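Local coordinates for protein acetyl transferase (Salmonella typhimurium, PDB 1S7K) that probably acetylates the N-terminal amino group of ribosomal protein L7/L12, using acetyl-coenzyme A as the acetyl donor in the manner of GNAT enzymes, at residues H28-K33 / W102-F107; Y69-L74 / L85-I90; K95-G100 / G128-F133; V134-V139 / V172-R177. All blocks are in the same frame, centred on the assembly; numbering follows the deposited sequence.

Interaction 1 (H28-K33 / W102-F107)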
loop_
_atom_site.group_PDB
_atom_site.type_symbol
_atom_site.label_atom_id
_atom_site.label_comp_id
_atom_site.label_asym_id
_atom_site.label_seq_id
_atom_site.Cartn_x
_atom_site.Cartn_y
_atom_site.Cartn_z
ATOM N N HIS A 28 15.313 -16.176 15.636
ATOM C CA HIS A 28 14.843 -15.639 16.911
ATOM C C HIS A 28 16.053 -15.166 17.664
ATOM O O HIS A 28 16.019 -14.135 18.292
ATOM C CB HIS A 28 14.106 -16.696 17.751
ATOM C CG HIS A 28 13.431 -16.137 18.980
ATOM N ND1 HIS A 28 12.735 -14.942 18.969
ATOM C CD2 HIS A 28 13.296 -16.637 20.236
ATOM C CE1 HIS A 28 12.202 -14.735 20.162
ATOM N NE2 HIS A 28 12.524 -15.749 20.951
ATOM N N GLN A 29 17.131 -15.940 17.601
ATOM C CA GLN A 29 18.358 -15.561 18.288
ATOM C C GLN A 29 18.869 -14.211 17.791
ATOM O O GLN A 29 19.302 -13.378 18.578
ATOM C CB GLN A 29 19.430 -16.618 18.048
ATOM C CG GLN A 29 19.286 -17.861 18.902
ATOM C CD GLN A 29 19.747 -17.599 20.328
ATOM O OE1 GLN A 29 18.938 -17.254 21.196
ATOM N NE2 GLN A 29 21.069 -17.722 20.563
ATOM N N LEU A 30 18.851 -14.018 16.471
ATOM C CA LEU A 30 19.314 -12.770 15.868
ATOM C C LEU A 30 18.314 -11.649 16.173
ATOM O O LEU A 30 18.718 -10.516 16.462
ATOM C CB LEU A 30 19.465 -12.954 14.346
ATOM C CG LEU A 30 20.656 -12.262 13.660
ATOM C CD1 LEU A 30 21.936 -12.620 14.399
ATOM C CD2 LEU A 30 20.741 -12.687 12.202
ATOM N N VAL A 31 17.010 -11.959 16.097
ATOM C CA VAL A 31 15.972 -10.948 16.411
ATOM C C VAL A 31 16.312 -10.359 17.772
ATOM O O VAL A 31 16.521 -9.143 17.941
ATOM C CB VAL A 31 14.572 -11.559 16.563
ATOM C CG1 VAL A 31 13.682 -10.606 17.340
ATOM C CG2 VAL A 31 13.979 -11.870 15.213
ATOM N N LEU A 32 16.380 -11.274 18.734
ATOM C CA LEU A 32 16.692 -10.939 20.105
ATOM C C LEU A 32 17.989 -10.169 20.187
ATOM O O LEU A 32 18.069 -9.155 20.855
ATOM C CB LEU A 32 16.817 -12.217 20.920
ATOM C CG LEU A 32 16.835 -11.976 22.408
ATOM C CD1 LEU A 32 15.850 -10.823 22.764
ATOM C CD2 LEU A 32 16.476 -13.288 23.083
ATOM N N LYS A 33 19.011 -10.671 19.498
ATOM C CA LYS A 33 20.315 -10.037 19.523
ATOM C C LYS A 33 20.331 -8.603 18.969
ATOM O O LYS A 33 21.120 -7.761 19.422
ATOM C CB LYS A 33 21.312 -10.898 18.744
ATOM C CG LYS A 33 22.710 -10.287 18.722
ATOM C CD LYS A 33 23.544 -10.766 17.544
ATOM C CE LYS A 33 24.837 -10.015 17.532
ATOM N NZ LYS A 33 25.430 -9.979 16.191
ATOM N N TRP A 102 16.548 -6.236 6.823
ATOM C CA TRP A 102 17.321 -5.888 7.997
ATOM C C TRP A 102 18.475 -6.853 8.121
ATOM O O TRP A 102 18.340 -8.050 7.847
ATOM C CB TRP A 102 16.466 -5.794 9.265
ATOM C CG TRP A 102 15.888 -6.983 9.769
ATOM C CD1 TRP A 102 14.651 -7.492 9.484
ATOM C CD2 TRP A 102 16.504 -7.881 10.710
ATOM N NE1 TRP A 102 14.458 -8.691 10.206
ATOM C CE2 TRP A 102 15.584 -8.936 10.956
ATOM C CE3 TRP A 102 17.749 -7.896 11.365
ATOM C CZ2 TRP A 102 15.879 -10.008 11.846
ATOM C CZ3 TRP A 102 18.037 -8.970 12.251
ATOM C CH2 TRP A 102 17.111 -9.995 12.474
ATOM N N LEU A 103 19.605 -6.304 8.547
ATOM C CA LEU A 103 20.852 -7.044 8.672
ATOM C C LEU A 103 21.389 -7.022 10.090
ATOM O O LEU A 103 21.309 -5.981 10.775
ATOM C CB LEU A 103 21.933 -6.386 7.790
ATOM C CG LEU A 103 21.781 -6.590 6.298
ATOM C CD1 LEU A 103 22.752 -5.736 5.491
ATOM C CD2 LEU A 103 22.011 -8.060 6.022
ATOM N N ASP A 104 21.949 -8.154 10.506
ATOM C CA ASP A 104 22.599 -8.245 11.811
ATOM C C ASP A 104 23.707 -7.214 11.826
ATOM O O ASP A 104 24.297 -6.892 10.792
ATOM C CB ASP A 104 23.253 -9.588 12.026
ATOM C CG ASP A 104 24.240 -9.534 13.178
ATOM O OD1 ASP A 104 23.744 -9.464 14.326
ATOM O OD2 ASP A 104 25.479 -9.537 12.919
ATOM N N GLU A 105 24.021 -6.725 13.023
ATOM C CA GLU A 105 25.028 -5.680 13.174
ATOM C C GLU A 105 26.394 -5.924 12.550
ATOM O O GLU A 105 27.047 -4.995 12.091
ATOM C CB GLU A 105 25.211 -5.337 14.672
ATOM C CG GLU A 105 25.825 -6.438 15.535
ATOM C CD GLU A 105 25.558 -6.208 17.032
ATOM O OE1 GLU A 105 26.092 -6.935 17.895
ATOM O OE2 GLU A 105 24.794 -5.289 17.347
ATOM N N SER A 106 26.852 -7.162 12.523
ATOM C CA SER A 106 28.197 -7.443 11.966
ATOM C C SER A 106 28.192 -7.623 10.436
ATOM O O SER A 106 29.252 -7.908 9.817
ATOM C CB SER A 106 28.773 -8.721 12.610
ATOM O OG SER A 106 27.908 -9.810 12.369
ATOM N N PHE A 107 27.020 -7.458 9.830
ATOM C CA PHE A 107 26.902 -7.612 8.359
ATOM C C PHE A 107 26.361 -6.386 7.625
ATOM O O PHE A 107 25.826 -6.496 6.491
ATOM C CB PHE A 107 26.002 -8.783 8.005
ATOM C CG PHE A 107 26.516 -10.117 8.499
ATOM C CD1 PHE A 107 26.143 -10.601 9.733
ATOM C CD2 PHE A 107 27.344 -10.889 7.696
ATOM C CE1 PHE A 107 26.582 -11.866 10.177
ATOM C CE2 PHE A 107 27.792 -12.145 8.132
ATOM C CZ PHE A 107 27.409 -12.630 9.366
#
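A salt-bridge network joins the end of helix 24-33 to the turn that follows strand 96-103 of the GNAT fold, and K33, D104 and E105 make it up. K33 NZ stands 2.6 Å from D104 OD1, which receives it on its syn lone pair, and 3.6 Å from E105 OE1, a longer and looser pairing. The lysine reaches both acids because CG lies anti to the backbone N (chi1 180°) and the chain beyond stays extended, crossing each carboxylate side chain at about a right angle. The other oxygen of D104 is held within its own turn: OD2 accepts from S106 N at 2.8 Å, met from above the carboxylate plane, which makes an Asx turn, and from S106 OG nearly along the C-O bond. With both oxygens engaged, the carboxylate has little freedom to rotate about chi2. Next to this polar cluster, L30 CD1 lies 3.6 Å from D104 OD1, while L30 CB meets the W102 ring at its edge, 4.2 Å from CH2. V31 CG2 adds a contact of 4.3 Å to W102 CZ2. N34, just past the helix, also bonds to D104 OD1 through ND2. Strand 80-91 backs the contact, with M81 against L30 and V84 against W102, whereas L103, a coenzyme A-binding residue, packs on M113 of helix 112-127.

Interaction 2 (Y69-L74 / L85-I90)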
loop_
_atom_site.group_PDB
_atom_site.type_symbol
_atom_site.label_atom_id
_atom_site.label_comp_id
_atom_site.label_asym_id
_atom_site.label_seq_id
_atom_site.Cartn_x
_atom_site.Cartn_y
_atom_site.Cartn_z
ATOM N N TYR A 69 1.663 -13.639 -1.567
ATOM C CA TYR A 69 1.111 -12.409 -1.002
ATOM C C TYR A 69 2.179 -11.550 -0.374
ATOM O O TYR A 69 1.932 -10.367 -0.069
ATOM C CB TYR A 69 0.065 -12.694 0.065
ATOM C CG TYR A 69 -1.219 -13.249 -0.518
ATOM C CD1 TYR A 69 -2.105 -13.947 0.281
ATOM C CD2 TYR A 69 -1.482 -13.155 -1.899
ATOM C CE1 TYR A 69 -3.241 -14.573 -0.279
ATOM C CE2 TYR A 69 -2.605 -13.777 -2.471
ATOM C CZ TYR A 69 -3.478 -14.490 -1.649
ATOM O OH TYR A 69 -4.596 -15.161 -2.188
ATOM N N ALA A 70 3.351 -12.148 -0.216
ATOM C CA ALA A 70 4.546 -11.517 0.395
ATOM C C ALA A 70 5.661 -12.548 0.225
ATOM O O ALA A 70 5.396 -13.656 -0.216
ATOM C CB ALA A 70 4.307 -11.288 1.943
ATOM N N LYS A 71 6.908 -12.191 0.549
ATOM C CA LYS A 71 7.985 -13.176 0.510
ATOM C C LYS A 71 8.860 -12.916 1.677
ATOM O O LYS A 71 9.059 -11.747 2.074
ATOM C CB LYS A 71 8.841 -13.076 -0.759
ATOM C CG LYS A 71 8.078 -13.424 -2.077
ATOM C CD LYS A 71 7.710 -14.980 -2.122
ATOM C CE LYS A 71 6.751 -15.308 -3.308
ATOM N NZ LYS A 71 6.478 -16.797 -3.180
ATOM N N MET A 72 9.359 -13.980 2.296
ATOM C CA MET A 72 10.292 -13.739 3.360
ATOM C C MET A 72 11.522 -14.635 3.115
ATOM O O MET A 72 11.392 -15.863 3.152
ATOM C CB MET A 72 9.702 -14.042 4.739
ATOM C CG MET A 72 10.752 -13.860 5.825
ATOM S SD MET A 72 10.052 -14.384 7.392
ATOM C CE MET A 72 11.215 -13.910 8.388
ATOM N N TYR A 73 12.681 -14.012 2.827
ATOM C CA TYR A 73 13.891 -14.768 2.627
ATOM C C TYR A 73 14.918 -14.443 3.709
ATOM O O TYR A 73 15.010 -13.328 4.229
ATOM C CB TYR A 73 14.489 -14.447 1.220
ATOM C CG TYR A 73 13.656 -14.911 0.051
ATOM C CD1 TYR A 73 13.755 -16.232 -0.426
ATOM C CD2 TYR A 73 12.776 -14.044 -0.594
ATOM C CE1 TYR A 73 12.966 -16.671 -1.546
ATOM C CE2 TYR A 73 11.986 -14.469 -1.678
ATOM C CZ TYR A 73 12.090 -15.781 -2.150
ATOM O OH TYR A 73 11.338 -16.182 -3.246
ATOM N N LEU A 74 15.720 -15.442 4.040
ATOM C CA LEU A 74 16.810 -15.316 4.981
ATOM C C LEU A 74 18.123 -15.200 4.156
ATOM O O LEU A 74 18.340 -15.976 3.205
ATOM C CB LEU A 74 16.870 -16.569 5.874
ATOM C CG LEU A 74 15.755 -16.597 6.900
ATOM C CD1 LEU A 74 15.974 -17.750 7.893
ATOM C CD2 LEU A 74 15.837 -15.295 7.703
ATOM N N LEU A 85 15.540 -10.514 4.023
ATOM C CA LEU A 85 15.208 -9.716 2.835
ATOM C C LEU A 85 13.756 -10.127 2.488
ATOM O O LEU A 85 13.470 -11.334 2.197
ATOM C CB LEU A 85 16.144 -10.041 1.678
ATOM C CG LEU A 85 15.869 -9.279 0.388
ATOM C CD1 LEU A 85 15.705 -7.817 0.682
ATOM C CD2 LEU A 85 17.017 -9.496 -0.613
ATOM N N SER A 86 12.841 -9.147 2.558
ATOM C CA SER A 86 11.407 -9.412 2.347
ATOM C C SER A 86 10.719 -8.599 1.287
ATOM O O SER A 86 11.198 -7.529 0.929
ATOM C CB SER A 86 10.622 -9.147 3.644
ATOM O OG SER A 86 11.081 -9.961 4.723
ATOM N N PHE A 87 9.604 -9.119 0.781
ATOM C CA PHE A 87 8.733 -8.372 -0.089
ATOM C C PHE A 87 7.604 -8.257 0.986
ATOM O O PHE A 87 6.885 -9.239 1.263
ATOM C CB PHE A 87 8.271 -9.199 -1.299
ATOM C CG PHE A 87 9.260 -9.265 -2.419
ATOM C CD1 PHE A 87 9.233 -10.328 -3.335
ATOM C CD2 PHE A 87 10.203 -8.274 -2.591
ATOM C CE1 PHE A 87 10.151 -10.397 -4.394
ATOM C CE2 PHE A 87 11.121 -8.329 -3.651
ATOM C CZ PHE A 87 11.102 -9.402 -4.555
ATOM N N ASN A 88 7.531 -7.094 1.644
ATOM C CA ASN A 88 6.560 -6.919 2.711
ATOM C C ASN A 88 5.158 -7.228 2.239
ATOM O O ASN A 88 4.343 -7.748 3.022
ATOM C CB ASN A 88 6.593 -5.521 3.270
ATOM C CG ASN A 88 7.907 -5.209 3.946
ATOM O OD1 ASN A 88 8.510 -6.079 4.567
ATOM N ND2 ASN A 88 8.348 -3.949 3.844
ATOM N N ALA A 89 4.840 -6.870 1.001
ATOM C CA ALA A 89 3.517 -7.169 0.442
ATOM C C ALA A 89 3.696 -7.255 -1.066
ATOM O O ALA A 89 4.650 -6.680 -1.626
ATOM C CB ALA A 89 2.532 -6.064 0.747
ATOM N N ILE A 90 2.757 -7.913 -1.736
ATOM C CA ILE A 90 2.784 -8.032 -3.197
ATOM C C ILE A 90 1.375 -7.741 -3.653
ATOM O O ILE A 90 0.420 -8.050 -2.915
ATOM C CB ILE A 90 3.179 -9.457 -3.642
ATOM C CG1 ILE A 90 4.670 -9.694 -3.315
ATOM C CG2 ILE A 90 2.916 -9.658 -5.136
ATOM C CD1 ILE A 90 5.120 -11.148 -3.443
#
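K71 and F87 face each other as a hydrogen-bonded pair in the antiparallel beta hairpin of strands 71-77 and 80-91, whose short axes run at 168°. Their two backbone bonds, K71 N to F87 O and F87 N to K71 O, both measure 3.0 Å. K71 CG comes within 3.5 Å of F87 CD1, approaching the ring obliquely. K71 begins with CG beside its backbone N (chi1 -66°) and bends again at chi2, which brings the methylenes against the phenyl group at a slant before the rest runs out straight; NZ then bonds to H65 O. I90 CD1 lies 4.0 Å from K71 CG, on the other flank of the pair from Y73 and L85. Y73 holds the carbonyl O of L85 at its ring edge, in the ring plane, and its OH bonds to E6 and Y124. Side chains alternate along the strands, so that K71, Y73, L85 and F87 share one face, which helix 112-127 covers through L120 and Y124. On the reverse face M72 is fully extended, its CG anti to the backbone N (chi1 176°), and M72 CG passes 4.1 Å from S86 OG. Just before strand 71-77 begins, A70 CB rests 3.4 Å from F87 O.

Interaction 3 (K95-G100 / G128-F133)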
loop_
_atom_site.group_PDB
_atom_site.type_symbol
_atom_site.label_atom_id
_atom_site.label_comp_id
_atom_site.label_asym_id
_atom_site.label_seq_id
_atom_site.Cartn_x
_atom_site.Cartn_y
_atom_site.Cartn_z
ATOM N N LYS A 95 1.700 -6.959 -10.335
ATOM C CA LYS A 95 3.035 -7.581 -10.332
ATOM C C LYS A 95 4.000 -6.583 -9.668
ATOM O O LYS A 95 5.048 -6.268 -10.246
ATOM C CB LYS A 95 3.530 -7.867 -11.741
ATOM C CG LYS A 95 2.689 -8.931 -12.498
ATOM C CD LYS A 95 3.431 -9.366 -13.776
ATOM C CE LYS A 95 2.534 -10.274 -14.605
ATOM N NZ LYS A 95 3.260 -10.883 -15.707
ATOM N N ALA A 96 3.594 -6.065 -8.507
ATOM C CA ALA A 96 4.387 -5.100 -7.717
ATOM C C ALA A 96 4.702 -5.633 -6.303
ATOM O O ALA A 96 3.834 -6.227 -5.616
ATOM C CB ALA A 96 3.615 -3.762 -7.612
ATOM N N ALA A 97 5.924 -5.371 -5.840
ATOM C CA ALA A 97 6.350 -5.799 -4.513
ATOM C C ALA A 97 7.003 -4.660 -3.766
ATOM O O ALA A 97 7.751 -3.880 -4.385
ATOM C CB ALA A 97 7.313 -6.933 -4.623
ATOM N N TYR A 98 6.739 -4.559 -2.465
ATOM C CA TYR A 98 7.388 -3.530 -1.642
ATOM C C TYR A 98 8.490 -4.264 -0.851
ATOM O O TYR A 98 8.270 -5.308 -0.237
ATOM C CB TYR A 98 6.375 -2.887 -0.696
ATOM C CG TYR A 98 5.269 -2.218 -1.486
ATOM C CD1 TYR A 98 4.149 -2.919 -1.902
ATOM C CD2 TYR A 98 5.404 -0.903 -1.883
ATOM C CE1 TYR A 98 3.163 -2.286 -2.730
ATOM C CE2 TYR A 98 4.465 -0.277 -2.692
ATOM C CZ TYR A 98 3.358 -0.954 -3.107
ATOM O OH TYR A 98 2.432 -0.277 -3.867
ATOM N N ILE A 99 9.683 -3.736 -0.913
ATOM C CA ILE A 99 10.831 -4.381 -0.277
ATOM C C ILE A 99 11.105 -3.982 1.197
ATOM O O ILE A 99 11.072 -2.803 1.553
ATOM C CB ILE A 99 12.124 -4.052 -1.112
ATOM C CG1 ILE A 99 12.080 -4.741 -2.486
ATOM C CG2 ILE A 99 13.366 -4.458 -0.308
ATOM C CD1 ILE A 99 12.866 -4.038 -3.620
ATOM N N GLY A 100 11.465 -4.940 2.035
ATOM C CA GLY A 100 11.815 -4.581 3.429
ATOM C C GLY A 100 13.061 -5.408 3.751
ATOM O O GLY A 100 13.234 -6.405 3.121
ATOM N N GLY A 128 8.875 -13.887 -13.602
ATOM C CA GLY A 128 7.924 -13.069 -14.319
ATOM C C GLY A 128 6.727 -12.599 -13.549
ATOM O O GLY A 128 5.898 -11.843 -14.104
ATOM N N ASP A 129 6.565 -13.093 -12.320
ATOM C CA ASP A 129 5.414 -12.689 -11.561
ATOM C C ASP A 129 5.569 -11.364 -10.854
ATOM O O ASP A 129 4.604 -10.859 -10.286
ATOM C CB ASP A 129 4.913 -13.776 -10.593
ATOM C CG ASP A 129 6.015 -14.425 -9.729
ATOM O OD1 ASP A 129 5.621 -15.105 -8.724
ATOM O OD2 ASP A 129 7.222 -14.299 -10.055
ATOM N N ILE A 130 6.778 -10.778 -10.886
ATOM C CA ILE A 130 6.948 -9.429 -10.294
ATOM C C ILE A 130 7.841 -8.656 -11.285
ATOM O O ILE A 130 8.900 -9.162 -11.683
ATOM C CB ILE A 130 7.617 -9.468 -8.914
ATOM C CG1 ILE A 130 6.869 -10.452 -8.002
ATOM C CG2 ILE A 130 7.630 -8.046 -8.273
ATOM C CD1 ILE A 130 7.215 -10.298 -6.543
ATOM N N ARG A 131 7.423 -7.422 -11.628
ATOM C CA ARG A 131 8.114 -6.531 -12.556
ATOM C C ARG A 131 8.396 -5.124 -11.945
ATOM O O ARG A 131 9.278 -4.441 -12.389
ATOM C CB ARG A 131 7.277 -6.295 -13.825
ATOM C CG ARG A 131 5.951 -5.512 -13.546
ATOM C CD ARG A 131 5.025 -5.656 -14.747
ATOM N NE ARG A 131 5.670 -5.102 -15.942
ATOM C CZ ARG A 131 5.826 -3.786 -16.175
ATOM N NH1 ARG A 131 5.399 -2.867 -15.318
ATOM N NH2 ARG A 131 6.411 -3.399 -17.291
ATOM N N ARG A 132 7.668 -4.745 -10.903
ATOM C CA ARG A 132 7.817 -3.429 -10.282
ATOM C C ARG A 132 8.268 -3.653 -8.817
ATOM O O ARG A 132 7.547 -4.248 -7.997
ATOM C CB ARG A 132 6.475 -2.650 -10.320
ATOM C CG ARG A 132 6.612 -1.173 -9.694
ATOM C CD ARG A 132 5.225 -0.409 -9.756
ATOM N NE ARG A 132 5.161 0.590 -8.701
ATOM C CZ ARG A 132 5.839 1.740 -8.706
ATOM N NH1 ARG A 132 5.777 2.545 -7.652
ATOM N NH2 ARG A 132 6.483 2.151 -9.798
ATOM N N PHE A 133 9.480 -3.203 -8.500
ATOM C CA PHE A 133 10.006 -3.422 -7.165
ATOM C C PHE A 133 10.053 -2.099 -6.481
ATOM O O PHE A 133 10.614 -1.148 -7.038
ATOM C CB PHE A 133 11.425 -4.025 -7.245
ATOM C CG PHE A 133 11.467 -5.324 -7.982
ATOM C CD1 PHE A 133 11.669 -5.340 -9.359
ATOM C CD2 PHE A 133 11.221 -6.518 -7.309
ATOM C CE1 PHE A 133 11.624 -6.524 -10.058
ATOM C CE2 PHE A 133 11.176 -7.732 -8.021
ATOM C CZ PHE A 133 11.384 -7.722 -9.412
HETATM O O HOH W 1 3.297 0.064 -6.613
#
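A G1 beta bulge at K95 and A96, both opposite E91, begins the strand that pairs here with segment 128-133. The carbonyl O of K95 takes two backbone donors: R131 N at 3.0 Å, nearly straight at 172°, and R132 N at 3.1 Å. One step on, A97 N bonds to R132 O at 2.9 Å. The side chain of K95 is extended beyond CG and runs alongside the loop, its CB and CG over D129 O, until NZ reaches G128 O at 3.2 Å. G128 follows the C-terminal end of helix 112-127 with positive phi, a conformation in which a beta carbon would press on the preceding carbonyl. The bridges A96-R132 and A97-F133 form the parallel ladder of a beta-alpha-beta crossover in which helix 112-127 links strands 96-103 and 132-138. On the helix side A97 CB meets I130 CG2 at 3.8 Å, and I99 CD1 touches F133 CB at 3.9 Å, with L117 and M121 of the helix packed above. The reverse face carries Y98 and R132. Extended from CG to NE, with CG anti to the backbone N (chi1 -178°), R132 brings NE to a water in the plane of its guanidinium edge; that water donates to Y98 OH. R132 NH1 forms a salt bridge with E156, while R131 pairs with D180 and makes a cation-pi contact with Y169 of the second subunit.

Interaction 4 (V134-V139 / V172-R177)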
loop_
_atom_site.group_PDB
_atom_site.type_symbol
_atom_site.label_atom_id
_atom_site.label_comp_id
_atom_site.label_asym_id
_atom_site.label_seq_id
_atom_site.Cartn_x
_atom_site.Cartn_y
_atom_site.Cartn_z
ATOM N N VAL A 134 9.455 -2.015 -5.306
ATOM C CA VAL A 134 9.360 -0.733 -4.629
ATOM C C VAL A 134 9.996 -0.661 -3.292
ATOM O O VAL A 134 9.904 -1.615 -2.551
ATOM C CB VAL A 134 7.863 -0.375 -4.431
ATOM C CG1 VAL A 134 7.701 1.006 -3.758
ATOM C CG2 VAL A 134 7.176 -0.372 -5.864
ATOM N N ILE A 135 10.718 0.437 -3.017
ATOM C CA ILE A 135 11.307 0.649 -1.666
ATOM C C ILE A 135 10.710 1.912 -1.099
ATOM O O ILE A 135 10.889 3.008 -1.697
ATOM C CB ILE A 135 12.841 0.858 -1.693
ATOM C CG1 ILE A 135 13.511 -0.490 -1.978
ATOM C CG2 ILE A 135 13.327 1.473 -0.294
ATOM C CD1 ILE A 135 15.032 -0.468 -2.347
ATOM N N LYS A 136 9.989 1.789 0.019
ATOM C CA LYS A 136 9.468 2.982 0.700
ATOM C C LYS A 136 10.331 3.054 1.943
ATOM O O LYS A 136 10.460 2.017 2.656
ATOM C CB LYS A 136 7.995 2.772 1.112
ATOM C CG LYS A 136 7.012 2.777 -0.034
ATOM C CD LYS A 136 5.654 2.191 0.376
ATOM C CE LYS A 136 4.912 3.095 1.267
ATOM N NZ LYS A 136 3.696 2.344 1.794
ATOM N N CYS A 137 11.003 4.189 2.151
ATOM C CA CYS A 137 11.783 4.297 3.400
ATOM C C CYS A 137 11.783 5.745 3.876
ATOM O O CYS A 137 11.682 6.692 3.050
ATOM C CB CYS A 137 13.190 3.828 3.139
ATOM S SG CYS A 137 14.137 4.811 1.888
ATOM N N ARG A 138 11.919 5.948 5.185
ATOM C CA ARG A 138 11.903 7.305 5.736
ATOM C C ARG A 138 12.983 8.147 5.064
ATOM O O ARG A 138 14.062 7.645 4.742
ATOM C CB ARG A 138 12.161 7.279 7.241
ATOM C CG ARG A 138 10.956 6.783 8.040
ATOM C CD ARG A 138 11.243 6.829 9.600
ATOM N NE ARG A 138 12.667 6.987 9.901
ATOM C CZ ARG A 138 13.566 6.013 10.016
ATOM N NH1 ARG A 138 14.820 6.345 10.265
ATOM N NH2 ARG A 138 13.238 4.708 9.901
ATOM N N VAL A 139 12.689 9.427 4.874
ATOM C CA VAL A 139 13.643 10.310 4.259
ATOM C C VAL A 139 14.938 10.305 5.126
ATOM O O VAL A 139 16.048 10.315 4.590
ATOM C CB VAL A 139 13.070 11.730 4.145
ATOM C CG1 VAL A 139 14.158 12.721 3.721
ATOM C CG2 VAL A 139 11.936 11.719 3.122
ATOM N N VAL A 172 8.393 9.940 3.850
ATOM C CA VAL A 172 8.897 8.682 3.309
ATOM C C VAL A 172 9.169 8.791 1.806
ATOM O O VAL A 172 8.307 9.210 1.084
ATOM C CB VAL A 172 7.817 7.570 3.473
ATOM C CG1 VAL A 172 8.248 6.225 2.794
ATOM C CG2 VAL A 172 7.598 7.289 4.961
ATOM N N ASN A 173 10.348 8.383 1.368
ATOM C CA ASN A 173 10.683 8.394 -0.057
ATOM C C ASN A 173 10.143 7.118 -0.681
ATOM O O ASN A 173 10.231 6.024 -0.100
ATOM C CB ASN A 173 12.198 8.449 -0.254
ATOM C CG ASN A 173 12.759 9.867 -0.097
ATOM O OD1 ASN A 173 12.068 10.853 -0.351
ATOM N ND2 ASN A 173 14.022 9.968 0.327
ATOM N N MET A 174 9.575 7.258 -1.867
ATOM C CA MET A 174 9.116 6.097 -2.570
ATOM C C MET A 174 10.017 5.967 -3.777
ATOM O O MET A 174 10.084 6.870 -4.621
ATOM C CB MET A 174 7.644 6.225 -3.009
ATOM C CG MET A 174 7.318 4.976 -3.914
ATOM S SD MET A 174 5.579 4.843 -4.370
ATOM C CE MET A 174 4.932 4.346 -2.773
ATOM N N TYR A 175 10.676 4.805 -3.872
ATOM C CA TYR A 175 11.621 4.462 -4.953
ATOM C C TYR A 175 11.111 3.263 -5.730
ATOM O O TYR A 175 10.471 2.371 -5.158
ATOM C CB TYR A 175 12.965 4.025 -4.366
ATOM C CG TYR A 175 13.803 5.105 -3.723
ATOM C CD1 TYR A 175 14.692 5.876 -4.484
ATOM C CD2 TYR A 175 13.764 5.300 -2.339
ATOM C CE1 TYR A 175 15.562 6.831 -3.819
ATOM C CE2 TYR A 175 14.587 6.219 -1.702
ATOM C CZ TYR A 175 15.502 6.983 -2.453
ATOM O OH TYR A 175 16.397 7.859 -1.776
ATOM N N ALA A 176 11.375 3.219 -7.018
ATOM C CA ALA A 176 10.944 2.033 -7.761
ATOM C C ALA A 176 11.926 1.652 -8.838
ATOM O O ALA A 176 12.670 2.492 -9.361
ATOM C CB ALA A 176 9.484 2.211 -8.403
ATOM N N ARG A 177 11.961 0.360 -9.130
ATOM C CA ARG A 177 12.740 -0.158 -10.246
ATOM C C ARG A 177 11.848 -1.124 -10.989
ATOM O O ARG A 177 11.217 -1.986 -10.340
ATOM C CB ARG A 177 13.962 -0.949 -9.748
ATOM C CG ARG A 177 14.929 -1.180 -10.928
ATOM C CD ARG A 177 16.378 -1.429 -10.446
ATOM N NE ARG A 177 17.089 -2.140 -11.489
ATOM C CZ ARG A 177 18.169 -2.889 -11.301
ATOM N NH1 ARG A 177 18.709 -3.014 -10.093
ATOM N NH2 ARG A 177 18.642 -3.603 -12.332
#
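Strands 134-138 and 172-177 run antiparallel, their short axes 4.4 Å apart at 163°, with I135-Y175 and C137-N173 as hydrogen-bonded pairs. Four backbone bonds close these pairs, the shortest being N173 N to C137 O at 2.7 Å. At the non-hydrogen-bonded pairs, CA-H groups approach carbonyl oxygens: K136 CA lies 3.2 Å from N173 O. One face carries C137, which binds coenzyme A covalently in another structure of this protein; none is bound here. Its SG sits between the backbone N and the carbonyl carbon (chi1 62°), which aims C137 SG at the edge of the Y175 ring, 3.9 Å from Y175 CE2 and 78° off the ring normal. The same ring has I135 O at its edge and in its plane, and I135 CB and Y175 CB meet at 4.1 Å. At the end of this row the V139 side chain crosses that of N173 at about a right angle, V139 CG2 lying 3.6 Å from N173 OD1. The opposite face is built from V134, K136, M174 and A176. M174 bends at chi3, and this brings CE alongside K136 CG at 3.8 Å, while M174 CG lies 4.0 Å from V134 CG1. Helix 142-150 lies over the cysteine face, where N145 OD1 accepts from N173 ND2 and bonds to Y175 OH, and A148 touches I135 and Y175. On the reverse face M174 meets M159 of the second subunit, while strand 154-165 flanks 168-178 in the sheet.

Overall arrangement
Helix 24-33 opens the longest of these loops, which interaction 1 closes at 102-107. Interaction 2 is nested inside it, closing the hairpin of 71-77 and 80-91. Interaction 3 opens at 95-100, within that same loop, and closes beyond it at 128-133, so interactions 1 and 3 cross, sharing strand 96-103 but lying about 25 Å apart between centres. Interaction 4 follows in series, from 134-139 to 172-177. Interactions 2, 3 and 4 thus join consecutive strands of one sheet: S86 N to G100 O at 2.8 Å links 2 with 3, and I99 N to V134 O at 2.7 Å links 3 with 4. Interaction 1 ties a helix to the same sheet.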